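Long-range contacts in proteasome assembly chaperone family protein (PDB 3GAA), which is of unknown function but belongs to the proteasome assembly chaperone family and may therefore act as a chaperone in proteasome assembly: residues Val29-Ala34 / Leu90-Glu95; Gly40-Ser45 / Ala225-Ile230; Ile124-Pro129 / Gly182-Thr187; Phe140-Lys145 / Gln157-Ala162; Ala198-Ile203 / Ile214-Leu219. All blocks are in the same frame, centred on the assembly; numbering follows the deposited sequence.

Contacts 1, 3 and 4 each join neighbouring strands of one mixed sheet. Strand order runs 89-94, 28-32, 121-130, 181-190, 140-142, 157-158, so the three follow one another across it. Contacts 1 and 3 have centres about 12 Å apart, contacts 3 and 4 about 10 Å. Contacts 2 and 5 involve the helical layer. Contact 2 packs helix 219-243 on helix 39-51, and contact 5 packs helix 196-210 on the loop before helix 219-243. Their centres are about 12 Å apart, and Leu42 touches Val199. Along the chain contacts 1 and 2 cross, contact 2 spans contacts 3 to 5, and contact 4 nests inside contact 3. The C-terminal helix thus returns to the first part of the fold.

Contact 1 of 5, residues Val29-Ala34 / Leu90-Glu95; sequences VLCGFA and LVAMCE
Val29, Leu90 and Ala92 carry much of this contact between two parallel strands at the heart of the mixed sheet of an alpha/beta fold. Strand 28-32 lies beside strand 89-94, and the axes of the two short segments come within 4.6 Å. Val29 and Leu90 are paired and point to the same face. With chi1 at -176°, Val29 has CG2 beside its backbone N, where it meets Leu90 CB at 3.8 Å. Leu90 CD1 touches the same methyl. Ala92 faces the same way two pairs further on, next to the sulfur of Cys31. Its backbone bonds through both N and O. Ala92 N gives its hydrogen to Leu30 O at 2.9 Å, and Ala92 O takes one from Gly32 N at 3.0 Å. Helix 103-117 packs on the face of Val29 and Leu90. Helix 39-51 packs on the other, against Val91 and Met93. Beyond the strand, Glu95 turns away from Val29-Ala34 and forms salt bridges with Arg80 and Arg76. Near this end the ring of Phe33 still touches the other strand, with CD1 3.8 Å from Cys94 CB.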
# COMPACT_ATOMS: atom_id res chain seq x y z
N VAL A 29 -23.59 23.93 11.63
CA VAL A 29 -22.74 24.41 10.55
C VAL A 29 -23.52 25.11 9.45
O VAL A 29 -24.37 24.51 8.81
CB VAL A 29 -21.88 23.31 9.95
CG1 VAL A 29 -20.97 23.90 8.90
CG2 VAL A 29 -21.03 22.65 11.05
N LEU A 30 -23.19 26.37 9.19
CA LEU A 30 -23.87 27.14 8.16
C LEU A 30 -22.97 27.29 6.95
O LEU A 30 -21.81 27.62 7.12
CB LEU A 30 -24.24 28.52 8.71
CG LEU A 30 -24.96 28.55 10.07
CD1 LEU A 30 -24.85 29.96 10.70
CD2 LEU A 30 -26.42 28.07 9.97
N CYS A 31 -23.49 27.10 5.74
CA CYS A 31 -22.68 27.18 4.50
C CYS A 31 -23.12 28.18 3.48
O CYS A 31 -24.32 28.33 3.27
CB CYS A 31 -22.75 25.87 3.77
SG CYS A 31 -22.36 24.60 4.85
N GLY A 32 -22.14 28.78 2.80
CA GLY A 32 -22.39 29.70 1.70
C GLY A 32 -21.40 29.48 0.57
O GLY A 32 -20.18 29.58 0.74
N PHE A 33 -21.93 29.20 -0.60
CA PHE A 33 -21.10 29.03 -1.79
C PHE A 33 -21.45 30.04 -2.84
O PHE A 33 -22.42 30.77 -2.75
CB PHE A 33 -21.22 27.61 -2.31
CG PHE A 33 -21.01 26.60 -1.24
CD1 PHE A 33 -19.72 26.22 -0.88
CD2 PHE A 33 -22.10 26.11 -0.51
CE1 PHE A 33 -19.53 25.34 0.15
CE2 PHE A 33 -21.94 25.22 0.55
CZ PHE A 33 -20.64 24.82 0.88
N ALA A 34 -20.61 30.10 -3.83
CA ALA A 34 -20.64 31.12 -4.80
C ALA A 34 -21.50 30.59 -5.93
O ALA A 34 -20.96 30.26 -6.98
CB ALA A 34 -19.20 31.41 -5.27
N LEU A 90 -20.33 26.77 13.31
CA LEU A 90 -19.30 26.91 12.35
C LEU A 90 -19.90 27.57 11.12
O LEU A 90 -21.12 27.48 10.86
CB LEU A 90 -18.71 25.55 11.99
CG LEU A 90 -18.11 24.67 13.10
CD1 LEU A 90 -17.52 23.46 12.47
CD2 LEU A 90 -17.05 25.36 13.89
N VAL A 91 -19.05 28.24 10.36
CA VAL A 91 -19.43 28.68 9.02
C VAL A 91 -18.41 28.20 7.99
O VAL A 91 -17.21 28.31 8.19
CB VAL A 91 -19.57 30.21 8.90
CG1 VAL A 91 -19.66 30.57 7.39
CG2 VAL A 91 -20.77 30.75 9.81
N ALA A 92 -18.91 27.62 6.92
CA ALA A 92 -18.08 27.15 5.86
C ALA A 92 -18.46 28.04 4.71
O ALA A 92 -19.65 28.17 4.41
CB ALA A 92 -18.41 25.71 5.57
N MET A 93 -17.49 28.71 4.11
CA MET A 93 -17.76 29.55 2.94
C MET A 93 -16.75 29.40 1.88
O MET A 93 -15.56 29.28 2.16
CB MET A 93 -17.84 31.04 3.23
CG MET A 93 -16.58 31.73 3.75
SD MET A 93 -17.13 33.43 4.11
CE MET A 93 -15.92 34.24 5.14
N CYS A 94 -17.24 29.48 0.66
CA CYS A 94 -16.39 29.49 -0.49
C CYS A 94 -16.73 30.63 -1.45
O CYS A 94 -17.83 30.71 -1.96
CB CYS A 94 -16.50 28.16 -1.19
SG CYS A 94 -15.17 28.01 -2.43
N GLU A 95 -15.77 31.50 -1.69
CA GLU A 95 -16.01 32.75 -2.40
C GLU A 95 -15.94 32.69 -3.92
O GLU A 95 -16.11 33.72 -4.57
CB GLU A 95 -14.99 33.77 -1.94
CG GLU A 95 -15.05 34.03 -0.44
CD GLU A 95 -14.27 35.29 0.02
OE1 GLU A 95 -13.02 35.23 -0.01
OE2 GLU A 95 -14.89 36.30 0.46

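Contact 2 of 5, residues Gly40-Ser45 / Ala225-Ile230; sequences GVLAAS and ALDEQI
This is apolar helix-to-helix packing, with Leu42 and Leu226 at its middle. Helix 219-243 lies across helix 39-51, which itself rests on the sheet. The axes of the two short segments pass 10.3 Å apart and their directions differ by 129°. Leu42 has the largest buried area of the contact. Its CG is anti to the carbonyl carbon (chi1 -70°), and the branch extends into the other helix. There CD2 packs against Leu226 CB and sits 3.7 Å from Asp227 N. The side chains of Leu42 and Leu226 run alongside each other, pointing opposite ways. Leu226 in turn places CD1 3.6 Å from Ser45 CB. One turn further along, Ile230 CG1 meets two residues: Val41 CG2 at 4.0 Å and Leu42 CD2 at 4.1 Å. The hydroxyl of Ser45 turns back to its own helix, where OG donates to Val41 O at 2.9 Å. Val41 O also accepts from Ser45 N, and the two donors come from opposite faces of its plane. Ser45 CB, not its hydroxyl, meets Leu226. Ala44 and Ser45 also touch strand 89-94, and Leu42 also packs on Val199 of helix 196-210. The residues 225-230 fall in a predicted coiled coil. Within this chain, the arrangement is that of an outer helix laid across the helical layer of an alpha/beta fold.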
# COMPACT_ATOMS: atom_id res chain seq x y z
N GLY A 40 -25.84 33.35 -0.50
CA GLY A 40 -25.15 32.45 0.44
C GLY A 40 -23.83 32.98 1.03
O GLY A 40 -23.64 32.97 2.25
N VAL A 41 -22.91 33.43 0.16
CA VAL A 41 -21.61 33.98 0.60
C VAL A 41 -21.80 35.29 1.35
O VAL A 41 -21.10 35.59 2.32
CB VAL A 41 -20.62 34.17 -0.57
CG1 VAL A 41 -20.25 32.82 -1.21
CG2 VAL A 41 -21.23 35.00 -1.60
N LEU A 42 -22.77 36.07 0.94
CA LEU A 42 -23.09 37.27 1.68
C LEU A 42 -23.61 36.93 3.04
O LEU A 42 -23.23 37.58 3.98
CB LEU A 42 -24.08 38.12 0.91
CG LEU A 42 -23.52 38.78 -0.36
CD1 LEU A 42 -24.65 39.56 -1.04
CD2 LEU A 42 -22.34 39.70 -0.04
N ALA A 43 -24.46 35.94 3.20
CA ALA A 43 -24.86 35.56 4.58
C ALA A 43 -23.64 35.05 5.37
O ALA A 43 -23.38 35.54 6.44
CB ALA A 43 -26.00 34.51 4.58
N ALA A 44 -22.90 34.10 4.79
CA ALA A 44 -21.71 33.49 5.41
C ALA A 44 -20.87 34.61 5.92
O ALA A 44 -20.63 34.67 7.12
CB ALA A 44 -20.90 32.67 4.44
N SER A 45 -20.47 35.53 5.05
CA SER A 45 -19.63 36.64 5.49
C SER A 45 -20.23 37.47 6.58
O SER A 45 -19.55 37.74 7.57
CB SER A 45 -19.34 37.55 4.37
OG SER A 45 -18.66 36.78 3.46
N ALA A 225 -21.94 46.76 1.22
CA ALA A 225 -20.50 46.86 1.09
C ALA A 225 -19.96 45.54 0.58
O ALA A 225 -19.18 45.53 -0.31
CB ALA A 225 -19.85 47.27 2.43
N LEU A 226 -20.37 44.43 1.15
CA LEU A 226 -19.95 43.11 0.68
C LEU A 226 -20.40 42.84 -0.74
O LEU A 226 -19.64 42.33 -1.52
CB LEU A 226 -20.53 42.00 1.57
CG LEU A 226 -19.81 41.70 2.89
CD1 LEU A 226 -20.69 40.89 3.91
CD2 LEU A 226 -18.53 40.98 2.51
N ASP A 227 -21.62 43.17 -1.07
CA ASP A 227 -22.09 43.03 -2.42
C ASP A 227 -21.13 43.64 -3.48
O ASP A 227 -20.71 42.93 -4.40
CB ASP A 227 -23.48 43.62 -2.54
CG ASP A 227 -24.16 43.24 -3.85
OD1 ASP A 227 -24.17 44.11 -4.77
OD2 ASP A 227 -24.66 42.08 -3.96
N GLU A 228 -20.76 44.92 -3.36
CA GLU A 228 -19.85 45.51 -4.33
C GLU A 228 -18.61 44.63 -4.44
O GLU A 228 -18.22 44.19 -5.53
CB GLU A 228 -19.43 46.94 -3.98
CG GLU A 228 -20.61 47.98 -3.70
CD GLU A 228 -21.99 47.76 -4.51
OE1 GLU A 228 -23.03 47.34 -3.88
OE2 GLU A 228 -22.02 48.03 -5.77
N GLN A 229 -18.01 44.30 -3.30
CA GLN A 229 -16.85 43.40 -3.29
C GLN A 229 -17.07 42.08 -4.02
O GLN A 229 -16.33 41.74 -4.91
CB GLN A 229 -16.40 43.14 -1.87
CG GLN A 229 -15.93 44.38 -1.14
CD GLN A 229 -15.21 44.02 0.11
OE1 GLN A 229 -15.23 42.85 0.55
NE2 GLN A 229 -14.54 45.00 0.70
N ILE A 230 -18.10 41.34 -3.63
CA ILE A 230 -18.42 40.08 -4.27
C ILE A 230 -18.64 40.20 -5.79
O ILE A 230 -18.26 39.32 -6.56
CB ILE A 230 -19.70 39.47 -3.67
CG1 ILE A 230 -19.35 38.44 -2.61
CG2 ILE A 230 -20.54 38.80 -4.75
CD1 ILE A 230 -18.41 38.94 -1.52

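Contact 3 of 5, residues Ile124-Pro129 / Gly182-Thr187; sequences IMEGSP and GLSFIT
Leu183 O accepts a hydrogen from Ile124 N at 2.9 Å, a bond that belongs to the ladder between strands 121-130 and 181-190. Ser184 comes next. Its OG is turned anti to the backbone N (chi1 158°) and donates to Ile124 O at 3.2 Å, from above the carbonyl plane. Phe185 N binds the same oxygen at 2.9 Å, so Ile124 O has two donors. Phe185 O then receives Glu126 N, while its ring meets that of Phe151. Ile186 lies side by side with Glu126 on the sheet face shared with Ile124 and Ser184. Its CG1 packs on the aliphatic part of Glu126, 3.5 Å from CG, and its CG2 reaches Ser128. With an alanine in place of Glu126, Ile186 CG1 would probably lose this flank and a gap would open beside Ser184. Thr187 continues the pairing. Its N donates to Glu126 O at 3.0 Å, and its O accepts from Ser128 N at 2.9 Å. Outside the strand pair, Thr187 OG1 bonds to Pro138 O. Helices 39-51 and 196-210 pack over the face that carries Met125 and Thr187. The unbroken alternation of bonds is that of a parallel strand pair inside the mixed sheet of an alpha/beta fold.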
# COMPACT_ATOMS: atom_id res chain seq x y z
N ILE A 124 -27.71 24.92 4.61
CA ILE A 124 -27.14 25.52 3.39
C ILE A 124 -27.91 26.77 2.97
O ILE A 124 -29.16 26.73 2.82
CB ILE A 124 -27.08 24.58 2.23
CG1 ILE A 124 -26.18 23.40 2.59
CG2 ILE A 124 -26.53 25.29 1.06
CD1 ILE A 124 -26.76 22.07 2.17
N MET A 125 -27.17 27.87 2.84
CA MET A 125 -27.78 29.19 2.68
C MET A 125 -27.80 29.54 1.24
O MET A 125 -26.77 29.51 0.61
CB MET A 125 -26.99 30.24 3.41
CG MET A 125 -27.23 30.23 4.94
SD MET A 125 -25.90 30.97 5.93
CE MET A 125 -26.91 31.79 7.08
N GLU A 126 -28.96 29.87 0.69
CA GLU A 126 -28.94 30.33 -0.67
C GLU A 126 -30.04 31.26 -1.13
O GLU A 126 -31.05 31.44 -0.48
CB GLU A 126 -28.72 29.17 -1.65
CG GLU A 126 -29.66 28.01 -1.56
CD GLU A 126 -29.08 26.75 -2.21
OE1 GLU A 126 -29.81 25.97 -2.89
OE2 GLU A 126 -27.86 26.53 -2.00
N GLY A 127 -29.78 31.87 -2.27
CA GLY A 127 -30.77 32.67 -2.99
C GLY A 127 -31.21 32.03 -4.30
O GLY A 127 -30.49 31.19 -4.85
N SER A 128 -32.41 32.39 -4.76
CA SER A 128 -32.92 31.98 -6.08
C SER A 128 -33.16 33.23 -6.87
O SER A 128 -33.56 34.23 -6.30
CB SER A 128 -34.23 31.17 -5.98
OG SER A 128 -35.20 31.82 -5.16
N PRO A 129 -32.88 33.20 -8.18
CA PRO A 129 -32.89 34.53 -8.80
C PRO A 129 -34.28 35.07 -9.09
O PRO A 129 -35.17 34.32 -9.46
CB PRO A 129 -32.07 34.33 -10.08
CG PRO A 129 -31.25 33.09 -9.83
CD PRO A 129 -32.13 32.23 -8.98
N GLY A 182 -29.65 17.83 7.75
CA GLY A 182 -29.24 18.83 6.77
C GLY A 182 -30.47 19.54 6.22
O GLY A 182 -31.42 18.86 5.85
N LEU A 183 -30.52 20.87 6.25
CA LEU A 183 -31.52 21.58 5.49
C LEU A 183 -30.91 22.67 4.76
O LEU A 183 -29.75 22.95 4.93
CB LEU A 183 -32.70 22.10 6.31
CG LEU A 183 -32.50 22.93 7.54
CD1 LEU A 183 -31.97 22.00 8.65
CD2 LEU A 183 -31.58 24.05 7.19
N SER A 184 -31.69 23.25 3.87
CA SER A 184 -31.31 24.41 3.15
C SER A 184 -32.41 25.50 3.26
O SER A 184 -33.58 25.17 3.30
CB SER A 184 -31.04 24.04 1.70
OG SER A 184 -31.17 25.21 0.92
N PHE A 185 -32.03 26.78 3.37
CA PHE A 185 -33.00 27.85 3.20
C PHE A 185 -32.69 28.58 1.88
O PHE A 185 -31.51 28.83 1.55
CB PHE A 185 -32.91 28.84 4.36
CG PHE A 185 -33.34 28.28 5.69
CD1 PHE A 185 -34.61 27.78 5.88
CD2 PHE A 185 -32.50 28.31 6.75
CE1 PHE A 185 -35.01 27.32 7.06
CE2 PHE A 185 -32.91 27.83 7.98
CZ PHE A 185 -34.16 27.32 8.12
N ILE A 186 -33.73 28.88 1.12
CA ILE A 186 -33.61 29.65 -0.10
C ILE A 186 -34.53 30.87 -0.09
O ILE A 186 -35.68 30.86 0.39
CB ILE A 186 -33.93 28.82 -1.35
CG1 ILE A 186 -33.16 27.48 -1.35
CG2 ILE A 186 -33.50 29.60 -2.57
CD1 ILE A 186 -33.95 26.30 -0.72
N THR A 187 -34.00 31.97 -0.61
CA THR A 187 -34.76 33.20 -0.60
C THR A 187 -34.66 33.86 -1.98
O THR A 187 -33.63 33.85 -2.55
CB THR A 187 -34.28 34.09 0.54
OG1 THR A 187 -35.33 35.00 0.86
CG2 THR A 187 -33.02 34.87 0.17

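Contact 4 of 5, residues Phe140-Lys145 / Gln157-Ala162; sequences FAVAEK and QPADSA
Phe140 and Ala141 meet Gln157, Pro158 and Ala159 in a short parallel strand pair. Two backbone hydrogen bonds hold it. Ala141 N donates to Gln157 O at 2.9 Å, and Ala159 N donates to Ala141 O at 2.9 Å. Ala141 therefore uses both its amide and its carbonyl in this pairing. The second bond is skewed, because Ala159 N lies 48° out of the plane of the Ala141 carbonyl. Other backbone bonds join Phe140 to Ile186, Val142 to Ser184 and Gln157 to Val139. Gln157 O also receives a CA-H contact from Phe140, next to its true donor. Pro158 has no N-H to give, but its CA makes a similar contact with Ala141 O at 3.4 Å. The side chains of Phe140 and Gln157 run side by side in the same direction. Ring and amide planes are 27° apart, and Gln157 OE1 lies 3.5 Å from Phe140 CE1. Nearer the backbone, Phe140 CB packs on Ala159 CB at 3.9 Å, and Val142 CG1 touches the same methyl. Further along, Ala162 N is satisfied by OE1 of Gln236 of a second subunit. Glu144 stands at the N-cap of helix 145-153. That helix links the two strands in a beta-alpha-beta unit and packs on Ala141 and Pro158. Strand 140-142 is bonded on its other edge to strand 181-190, antiparallel, while strand 157-158 is the outermost on this side within the chain.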
# COMPACT_ATOMS: atom_id res chain seq x y z
N PHE A 140 -37.95 29.86 1.67
CA PHE A 140 -38.25 28.47 1.46
C PHE A 140 -37.23 27.64 2.11
O PHE A 140 -36.16 28.13 2.44
CB PHE A 140 -38.34 28.13 -0.01
CG PHE A 140 -39.30 28.96 -0.71
CD1 PHE A 140 -40.66 28.65 -0.66
CD2 PHE A 140 -38.90 30.12 -1.31
CE1 PHE A 140 -41.62 29.49 -1.30
CE2 PHE A 140 -39.83 30.96 -1.96
CZ PHE A 140 -41.20 30.65 -1.96
N ALA A 141 -37.60 26.39 2.29
CA ALA A 141 -36.78 25.37 2.90
C ALA A 141 -36.81 24.06 2.11
O ALA A 141 -37.88 23.59 1.66
CB ALA A 141 -37.26 25.10 4.28
N VAL A 142 -35.64 23.44 1.97
CA VAL A 142 -35.63 22.01 1.75
C VAL A 142 -35.12 21.37 3.03
O VAL A 142 -34.04 21.68 3.48
CB VAL A 142 -34.89 21.59 0.48
CG1 VAL A 142 -34.42 22.80 -0.35
CG2 VAL A 142 -33.82 20.59 0.81
N ALA A 143 -35.97 20.54 3.66
CA ALA A 143 -35.63 19.76 4.85
C ALA A 143 -36.45 18.47 4.83
O ALA A 143 -37.23 18.26 3.93
CB ALA A 143 -35.90 20.55 6.11
N GLU A 144 -36.27 17.61 5.81
CA GLU A 144 -37.11 16.43 5.97
C GLU A 144 -38.43 16.76 6.63
O GLU A 144 -38.53 17.75 7.35
CB GLU A 144 -36.39 15.40 6.80
CG GLU A 144 -35.16 14.88 6.07
CD GLU A 144 -34.34 13.91 6.92
OE1 GLU A 144 -33.58 14.38 7.83
OE2 GLU A 144 -34.45 12.69 6.66
N LYS A 145 -39.43 15.90 6.39
CA LYS A 145 -40.82 16.17 6.75
C LYS A 145 -40.96 16.69 8.16
O LYS A 145 -41.55 17.73 8.40
CB LYS A 145 -41.69 14.92 6.57
CG LYS A 145 -42.46 14.87 5.24
CD LYS A 145 -43.79 14.02 5.35
CE LYS A 145 -44.73 14.13 4.07
NZ LYS A 145 -44.52 13.08 2.99
N GLN A 157 -42.04 28.15 3.87
CA GLN A 157 -42.67 27.18 3.00
C GLN A 157 -41.63 26.33 2.24
O GLN A 157 -40.44 26.70 2.19
CB GLN A 157 -43.67 27.83 2.03
CG GLN A 157 -43.62 29.41 1.86
CD GLN A 157 -44.60 29.95 0.78
OE1 GLN A 157 -44.41 31.04 0.22
NE2 GLN A 157 -45.63 29.17 0.47
N PRO A 158 -42.07 25.16 1.72
CA PRO A 158 -41.20 24.17 1.08
C PRO A 158 -40.75 24.63 -0.24
O PRO A 158 -41.58 25.07 -1.01
CB PRO A 158 -42.13 22.98 0.90
CG PRO A 158 -43.09 23.10 1.99
CD PRO A 158 -43.36 24.56 2.09
N ALA A 159 -39.47 24.56 -0.53
CA ALA A 159 -38.99 25.04 -1.84
C ALA A 159 -39.72 24.32 -2.92
O ALA A 159 -40.15 23.21 -2.74
CB ALA A 159 -37.54 24.81 -1.99
N ASP A 160 -39.91 24.94 -4.07
CA ASP A 160 -40.47 24.13 -5.15
C ASP A 160 -39.43 23.71 -6.13
O ASP A 160 -39.13 24.45 -7.06
CB ASP A 160 -41.67 24.75 -5.88
CG ASP A 160 -42.64 23.63 -6.40
OD1 ASP A 160 -42.12 22.53 -6.75
OD2 ASP A 160 -43.90 23.82 -6.40
N SER A 161 -38.86 22.54 -5.93
CA SER A 161 -38.05 21.95 -6.97
C SER A 161 -37.96 20.50 -6.73
O SER A 161 -37.90 20.04 -5.59
CB SER A 161 -36.68 22.57 -7.02
OG SER A 161 -36.25 22.91 -5.73
N ALA A 162 -38.00 19.77 -7.83
CA ALA A 162 -38.06 18.34 -7.74
C ALA A 162 -36.68 17.88 -7.34
O ALA A 162 -36.56 16.94 -6.62
CB ALA A 162 -38.52 17.74 -9.07

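Contact 5 of 5, residues Ala198-Ile203 / Ile214-Leu219; sequences AVLSII and IKTDLL
In Leu200, chi1 of 171° and chi2 of 59° together bring CD1 to Thr216. There CD1 meets Thr216 CG2 at 3.6 Å. The threonine has this methyl beside its backbone N, with OG1 between the N and the carbonyl carbon (chi1 88°). Thr216 OG1 then donates to Lys215 O at 2.6 Å, in the carbonyl plane and on a lone pair. Replaced by an alanine, Thr216 would probably leave Leu200 CD1 without its methyl partner and Lys215 O without this donor. Across the segments the contact is apolar. Leu219 lays CD2 3.7 Å from Leu200 CB. Ile203 puts CG2 3.9 Å from Ile214 CB, and these two side chains cross at about a right angle. The backbone N of Ile214 bonds to Asn207 OD1. Helix 39-51 adds Ile47 against Ile203, Thr50 against Ile214 and Tyr46 against Leu219. A type II turn runs from Thr216 to Leu219, closed by a weak bond from Leu219 N to Thr216 O. Leu218 is the N-cap residue of the next helix. The arrangement is a loop joining two successive helices, in which loop residues and the first residue of helix 219-243 pack back on helix 196-210.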
# COMPACT_ATOMS: atom_id res chain seq x y z
N ALA A 198 -32.42 39.93 0.95
CA ALA A 198 -32.25 38.50 0.73
C ALA A 198 -31.46 37.96 1.94
O ALA A 198 -31.93 37.09 2.69
CB ALA A 198 -31.53 38.23 -0.57
N VAL A 199 -30.30 38.53 2.17
CA VAL A 199 -29.53 38.13 3.28
C VAL A 199 -30.30 38.25 4.61
O VAL A 199 -30.27 37.37 5.40
CB VAL A 199 -28.20 38.89 3.30
CG1 VAL A 199 -27.40 38.55 4.61
CG2 VAL A 199 -27.41 38.49 2.07
N LEU A 200 -30.99 39.35 4.84
CA LEU A 200 -31.74 39.53 6.07
C LEU A 200 -32.73 38.40 6.32
O LEU A 200 -32.75 37.85 7.39
CB LEU A 200 -32.42 40.87 6.10
CG LEU A 200 -33.40 41.04 7.27
CD1 LEU A 200 -32.70 40.87 8.66
CD2 LEU A 200 -34.04 42.39 7.11
N SER A 201 -33.50 38.00 5.32
CA SER A 201 -34.46 36.90 5.50
C SER A 201 -33.86 35.57 5.90
O SER A 201 -34.48 34.80 6.71
CB SER A 201 -35.16 36.64 4.22
OG SER A 201 -35.78 37.81 3.80
N ILE A 202 -32.72 35.26 5.26
CA ILE A 202 -32.01 34.03 5.52
C ILE A 202 -31.53 34.07 6.96
O ILE A 202 -31.65 33.06 7.66
CB ILE A 202 -30.79 33.82 4.55
CG1 ILE A 202 -30.98 32.65 3.55
CG2 ILE A 202 -29.53 33.43 5.32
CD1 ILE A 202 -32.11 32.75 2.58
N ILE A 203 -31.01 35.22 7.41
CA ILE A 203 -30.54 35.36 8.80
C ILE A 203 -31.70 35.21 9.80
O ILE A 203 -31.54 34.74 10.92
CB ILE A 203 -29.75 36.71 9.09
CG1 ILE A 203 -28.39 36.76 8.41
CG2 ILE A 203 -29.48 36.83 10.54
CD1 ILE A 203 -27.68 35.48 8.48
N ILE A 214 -28.22 35.94 15.94
CA ILE A 214 -27.46 36.81 15.07
C ILE A 214 -28.21 38.16 14.98
O ILE A 214 -29.42 38.22 14.88
CB ILE A 214 -27.29 36.18 13.71
CG1 ILE A 214 -26.76 34.76 13.83
CG2 ILE A 214 -26.31 36.92 12.95
CD1 ILE A 214 -27.08 33.82 12.66
N LYS A 215 -27.46 39.25 15.01
CA LYS A 215 -27.97 40.53 15.41
C LYS A 215 -28.76 41.30 14.35
O LYS A 215 -29.74 42.00 14.74
CB LYS A 215 -26.86 41.51 15.81
CG LYS A 215 -26.25 41.42 17.15
CD LYS A 215 -25.04 42.43 17.26
CE LYS A 215 -24.43 42.40 18.71
NZ LYS A 215 -23.12 43.13 18.88
N THR A 216 -28.32 41.35 13.10
CA THR A 216 -28.96 42.36 12.14
C THR A 216 -28.80 43.91 12.34
O THR A 216 -29.25 44.69 11.48
CB THR A 216 -30.51 42.18 11.87
OG1 THR A 216 -31.27 42.90 12.87
CG2 THR A 216 -30.92 40.74 11.77
N ASP A 217 -28.17 44.35 13.42
CA ASP A 217 -27.72 45.74 13.49
C ASP A 217 -26.76 46.09 12.31
O ASP A 217 -25.77 45.37 12.04
CB ASP A 217 -27.06 46.03 14.83
CG ASP A 217 -28.04 45.83 16.01
OD1 ASP A 217 -28.83 46.75 16.38
OD2 ASP A 217 -28.00 44.73 16.58
N LEU A 218 -27.13 47.16 11.60
CA LEU A 218 -26.43 47.73 10.42
C LEU A 218 -26.21 46.73 9.30
O LEU A 218 -25.25 46.80 8.57
CB LEU A 218 -25.10 48.41 10.84
CG LEU A 218 -25.06 49.92 11.17
CD1 LEU A 218 -26.32 50.47 11.74
CD2 LEU A 218 -23.87 50.21 12.10
N LEU A 219 -27.13 45.80 9.18
CA LEU A 219 -26.99 44.68 8.25
C LEU A 219 -27.07 45.17 6.82
O LEU A 219 -26.42 44.66 5.95
CB LEU A 219 -28.07 43.63 8.55
CG LEU A 219 -28.19 42.40 7.64
CD1 LEU A 219 -28.62 41.25 8.49
CD2 LEU A 219 -29.14 42.62 6.49